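Local coordinates for protein Xaa-Pro Dipeptidase (Alteromonas macleodii, PDB 2QS8) that probably hydrolyses short peptides as a metal-dependent carboxypeptidase or dipeptidase with the TIM-barrel fold of the amidohydrolase superfamily, at residues A285-S288 with F293-E296; G73-S78 with T96-V101. One frame throughout, in Å; residues are numbered along the deposited sequence.

Interaction 1: residues A285-S288 with F293-E296; sequences AEKS and FFPE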
loop_
_atom_site.group_PDB
_atom_site.type_symbol
_atom_site.label_atom_id
_atom_site.label_comp_id
_atom_site.label_asym_id
_atom_site.label_seq_id
_atom_site.Cartn_x
_atom_site.Cartn_y
_atom_site.Cartn_z
ATOM N N ALA A 285 17.340 -0.904 36.162
ATOM C CA ALA A 285 17.469 -2.001 37.107
ATOM C C ALA A 285 17.152 -1.550 38.526
ATOM O O ALA A 285 16.264 -2.062 39.170
ATOM C CB ALA A 285 18.865 -2.597 37.039
ATOM N N GLU A 286 17.901 -0.534 38.950
ATOM C CA GLU A 286 17.732 0.044 40.275
ATOM C C GLU A 286 16.292 0.488 40.496
ATOM O O GLU A 286 15.688 0.164 41.519
ATOM C CB GLU A 286 18.669 1.243 40.438
ATOM C CG GLU A 286 18.639 1.894 41.815
ATOM C CD GLU A 286 19.135 3.339 41.796
ATOM O OE1 GLU A 286 20.180 3.609 41.153
ATOM O OE2 GLU A 286 18.484 4.205 42.425
ATOM N N LYS A 287 15.741 1.216 39.530
ATOM C CA LYS A 287 14.380 1.725 39.644
ATOM C C LYS A 287 13.316 0.636 39.632
ATOM O O LYS A 287 12.241 0.824 40.190
ATOM C CB LYS A 287 14.095 2.743 38.534
ATOM C CG LYS A 287 15.038 3.950 38.538
ATOM C CD LYS A 287 14.957 4.715 39.842
ATOM C CE LYS A 287 15.834 5.952 39.809
ATOM N NZ LYS A 287 15.775 6.710 41.088
ATOM N N SER A 288 13.620 -0.502 39.012
ATOM C CA SER A 288 12.663 -1.600 38.942
ATOM C C SER A 288 12.373 -2.207 40.316
ATOM O O SER A 288 11.434 -2.987 40.472
ATOM C CB SER A 288 13.172 -2.693 38.003
ATOM O OG SER A 288 14.245 -3.392 38.598
ATOM N N PHE A 293 7.126 2.675 40.305
ATOM C CA PHE A 293 8.005 3.675 39.716
ATOM C C PHE A 293 7.694 3.629 38.220
ATOM O O PHE A 293 7.383 4.652 37.606
ATOM C CB PHE A 293 9.473 3.337 39.947
ATOM C CG PHE A 293 10.416 4.371 39.405
ATOM C CD1 PHE A 293 10.801 5.452 40.185
ATOM C CD2 PHE A 293 10.884 4.288 38.093
ATOM C CE1 PHE A 293 11.633 6.427 39.674
ATOM C CE2 PHE A 293 11.714 5.261 37.575
ATOM C CZ PHE A 293 12.090 6.335 38.366
ATOM N N PHE A 294 7.779 2.423 37.663
ATOM C CA PHE A 294 7.494 2.163 36.257
ATOM C C PHE A 294 6.055 1.644 36.130
ATOM O O PHE A 294 5.442 1.211 37.109
ATOM C CB PHE A 294 8.419 1.067 35.697
ATOM C CG PHE A 294 9.883 1.452 35.615
ATOM C CD1 PHE A 294 10.306 2.474 34.772
ATOM C CD2 PHE A 294 10.841 0.757 36.356
ATOM C CE1 PHE A 294 11.662 2.797 34.666
ATOM C CE2 PHE A 294 12.198 1.075 36.259
ATOM C CZ PHE A 294 12.610 2.092 35.415
ATOM N N PRO A 295 5.486 1.713 34.920
ATOM C CA PRO A 295 4.123 1.205 34.751
ATOM C C PRO A 295 4.264 -0.304 34.979
ATOM O O PRO A 295 5.356 -0.853 34.805
ATOM C CB PRO A 295 3.809 1.550 33.300
ATOM C CG PRO A 295 4.570 2.835 33.101
ATOM C CD PRO A 295 5.891 2.544 33.771
ATOM N N GLU A 296 3.185 -0.973 35.363
ATOM C CA GLU A 296 3.249 -2.407 35.617
ATOM C C GLU A 296 3.717 -3.240 34.426
ATOM O O GLU A 296 4.382 -4.260 34.599
ATOM C CB GLU A 296 1.885 -2.927 36.097
ATOM C CG GLU A 296 1.475 -2.428 37.478
ATOM C CD GLU A 296 2.596 -2.548 38.510
ATOM O OE1 GLU A 296 3.131 -3.663 38.688
ATOM O OE2 GLU A 296 2.938 -1.524 39.143
#

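Interaction 2: residues G73-S78 with T96-V101; sequences GQEYQS and TQHAYV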
loop_
_atom_site.group_PDB
_atom_site.type_symbol
_atom_site.label_atom_id
_atom_site.label_comp_id
_atom_site.label_asym_id
_atom_site.label_seq_id
_atom_site.Cartn_x
_atom_site.Cartn_y
_atom_site.Cartn_z
ATOM N N GLY A 73 15.247 16.926 25.871
ATOM C CA GLY A 73 13.823 17.197 25.817
ATOM C C GLY A 73 13.011 16.304 26.732
ATOM O O GLY A 73 11.817 16.517 26.919
ATOM N N GLN A 74 13.657 15.292 27.297
ATOM C CA GLN A 74 12.974 14.391 28.208
ATOM C C GLN A 74 13.925 13.843 29.263
ATOM O O GLN A 74 15.144 13.831 29.070
ATOM C CB GLN A 74 12.337 13.238 27.427
ATOM C CG GLN A 74 13.322 12.227 26.883
ATOM C CD GLN A 74 12.725 11.358 25.789
ATOM O OE1 GLN A 74 12.565 11.795 24.647
ATOM N NE2 GLN A 74 12.384 10.121 26.133
ATOM N N GLU A 75 13.347 13.432 30.387
ATOM C CA GLU A 75 14.058 12.823 31.515
ATOM C C GLU A 75 13.022 11.945 32.189
ATOM O O GLU A 75 12.031 12.450 32.717
ATOM C CB GLU A 75 14.557 13.866 32.507
ATOM C CG GLU A 75 15.629 14.772 31.949
ATOM C CD GLU A 75 16.384 15.517 33.031
ATOM O OE1 GLU A 75 15.719 16.078 33.930
ATOM O OE2 GLU A 75 17.633 15.543 32.968
ATOM N N TYR A 76 13.246 10.639 32.172
ATOM C CA TYR A 76 12.285 9.710 32.753
ATOM C C TYR A 76 11.948 9.984 34.217
ATOM O O TYR A 76 12.836 10.059 35.065
ATOM C CB TYR A 76 12.772 8.260 32.626
ATOM C CG TYR A 76 11.623 7.291 32.682
ATOM C CD1 TYR A 76 10.798 7.106 31.573
ATOM C CD2 TYR A 76 11.275 6.657 33.875
ATOM C CE1 TYR A 76 9.652 6.331 31.649
ATOM C CE2 TYR A 76 10.126 5.875 33.964
ATOM C CZ TYR A 76 9.314 5.721 32.845
ATOM O OH TYR A 76 8.145 4.990 32.922
ATOM N N GLN A 77 10.659 10.130 34.496
ATOM C CA GLN A 77 10.181 10.374 35.852
ATOM C C GLN A 77 9.201 9.275 36.232
ATOM O O GLN A 77 8.503 8.727 35.373
ATOM C CB GLN A 77 9.473 11.729 35.941
ATOM C CG GLN A 77 10.386 12.935 35.804
ATOM C CD GLN A 77 9.634 14.247 35.845
ATOM O OE1 GLN A 77 8.835 14.542 34.955
ATOM N NE2 GLN A 77 9.881 15.041 36.879
ATOM N N SER A 78 9.151 8.958 37.519
ATOM C CA SER A 78 8.237 7.949 38.037
ATOM C C SER A 78 6.788 8.362 37.747
ATOM O O SER A 78 6.516 9.525 37.416
ATOM C CB SER A 78 8.411 7.825 39.552
ATOM O OG SER A 78 8.038 9.035 40.193
ATOM N N THR A 96 16.639 22.841 25.568
ATOM C CA THR A 96 17.685 23.860 25.591
ATOM C C THR A 96 18.562 23.671 26.827
ATOM O O THR A 96 19.779 23.723 26.718
ATOM C CB THR A 96 17.120 25.308 25.588
ATOM O OG1 THR A 96 16.377 25.549 26.785
ATOM C CG2 THR A 96 16.229 25.528 24.362
ATOM N N GLN A 97 17.939 23.430 27.987
ATOM C CA GLN A 97 18.677 23.227 29.243
ATOM C C GLN A 97 19.430 21.893 29.272
ATOM O O GLN A 97 20.561 21.820 29.737
ATOM C CB GLN A 97 17.729 23.297 30.449
ATOM C CG GLN A 97 16.922 24.583 30.488
ATOM C CD GLN A 97 17.806 25.820 30.366
ATOM O OE1 GLN A 97 18.599 26.119 31.263
ATOM N NE2 GLN A 97 17.680 26.539 29.246
ATOM N N HIS A 98 18.785 20.845 28.775
ATOM C CA HIS A 98 19.397 19.535 28.743
ATOM C C HIS A 98 20.670 19.578 27.907
ATOM O O HIS A 98 21.686 18.997 28.284
ATOM C CB HIS A 98 18.429 18.513 28.153
ATOM C CG HIS A 98 17.216 18.275 28.999
ATOM N ND1 HIS A 98 16.083 17.656 28.508
ATOM C CD2 HIS A 98 16.977 18.525 30.303
ATOM C CE1 HIS A 98 15.199 17.537 29.483
ATOM N NE2 HIS A 98 15.712 18.054 30.582
ATOM N N ALA A 99 20.608 20.271 26.779
ATOM C CA ALA A 99 21.749 20.366 25.887
ATOM C C ALA A 99 22.869 21.169 26.516
ATOM O O ALA A 99 24.031 20.794 26.439
ATOM C CB ALA A 99 21.333 21.008 24.571
ATOM N N TYR A 100 22.515 22.284 27.137
ATOM C CA TYR A 100 23.517 23.124 27.753
ATOM C C TYR A 100 24.285 22.435 28.890
ATOM O O TYR A 100 25.515 22.533 28.950
ATOM C CB TYR A 100 22.895 24.419 28.264
ATOM C CG TYR A 100 23.937 25.364 28.775
ATOM C CD1 TYR A 100 24.899 25.896 27.914
ATOM C CD2 TYR A 100 24.024 25.667 30.134
ATOM C CE1 TYR A 100 25.928 26.703 28.396
ATOM C CE2 TYR A 100 25.050 26.472 30.628
ATOM C CZ TYR A 100 25.996 26.984 29.754
ATOM O OH TYR A 100 27.009 27.778 30.238
ATOM N N VAL A 101 23.583 21.742 29.785
ATOM C CA VAL A 101 24.274 21.074 30.879
ATOM C C VAL A 101 25.159 19.934 30.374
ATOM O O VAL A 101 26.181 19.615 30.983
ATOM C CB VAL A 101 23.287 20.506 31.946
ATOM C CG1 VAL A 101 22.407 21.620 32.496
ATOM C CG2 VAL A 101 22.443 19.391 31.347
#

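Interaction 1: residues A285-S288 with F293-E296
Lys287 has its CG anti to the carbonyl carbon (chi1 -59°) and its chain bends at chi2, which carries the aliphatic part across the face of the Phe293 ring. In Phe293, CG is anti to the backbone N (chi1 -178°). This swings the ring beside its own carbonyl carbon, with one face toward the lysine. The two side chains cross at a slant. Lys287 CB sits over that face, toward the rim, in a CH-pi contact, 3.9 Å from the ring centroid. Further out, Lys287 CD lies 3.6 Å from Phe293 CZ. The lysine end then leads away from the rings. Its NZ is 3.9 Å from Glu286 OE2, a long salt bridge within the helix.

Phe294 meets the same lysine at its root. Lys287 CB is 3.4 Å from Phe294 CE2, in an oblique approach. Ser288 N lies near the plane of this ring, 3.5 Å from Phe294 CE2. Phe293 CD2 points at the centre of one Phe294 face, 3.6 Å above the plane. Lys287 CB is thus held between two neighbouring rings that are steeply turned against each other. The contact is made of carbon packing, and the charged amine takes no part in it.

The contact packs the last turn of helix 278-287 against the loop that follows it. Helix 278-287 carries Ala280 and Gly281 of the methionine pocket near its start, and Phe294 touches Leu202 of the same pocket. The side chain of Phe294 is about 8 Å from the bound methionine. Ser288 O accepts a hydrogen bond from Arg299, and Ser288 and Phe294 pack on Ala303 and Ala302, so the turn is set between helix 278-287 and helix 299-319.

Interaction 2: residues G73-S78 with T96-V101
Gly73 and His98 form the tight part of this contact. The backbone N of Gly73 donates to His98 ND1 at 2.9 Å, with an N-H...acceptor angle of 158°. The donor lies almost in the ring plane, at its edge. Next along the loop, Gln74 N is 3.5 Å from His98 CE1. At the backbone angles of Gly73 a CB would press on the preceding carbonyl O, which explains the glycine.

The contact is looser toward Glu75 and the solvent. Gln74 is the exposed residue, and its CB points away from the helix. Glu75 CG is 3.6 Å from His98 NE2 and approaches obliquely. The carboxylate plane is 27° from the ring plane. Glu75 OE2 takes its hydrogen bond from the backbone N of His334, whose ring also stacks on His98.

Losing the imidazole to an alanine here would probably leave the Gly73 N-H without its acceptor and open a gap beside Glu75 and His334.

The loop follows closely on His69 and His71, which bind the magnesium ion. Because ND1 accepts a hydrogen bond, the ring is probably neutral with its hydrogen on NE2, and the one hydrogen bond between the segments ties the helix to Gly73.

Both contacts are partly buried, and both fix a loop against a helix within the amidohydrolase family region of the chain. They use different helices, 278-287 in interaction 1 and 88-104 in interaction 2. Interaction 1 is local, between a helix end and the loop just after it, and its chemistry is nonpolar. Interaction 2 spans a longer piece of chain, lies nearer the chain centre, and relies on a polar bond from a backbone N-H. The two meet through their loops. Phe293 CD1 packs on Ser78 CB at 3.4 Å, and Phe294 CD1 lies 3.5 Å from Tyr76 CE2. The side chains of Phe294 and Gln74 each lie about 8 Å from the bound methionine.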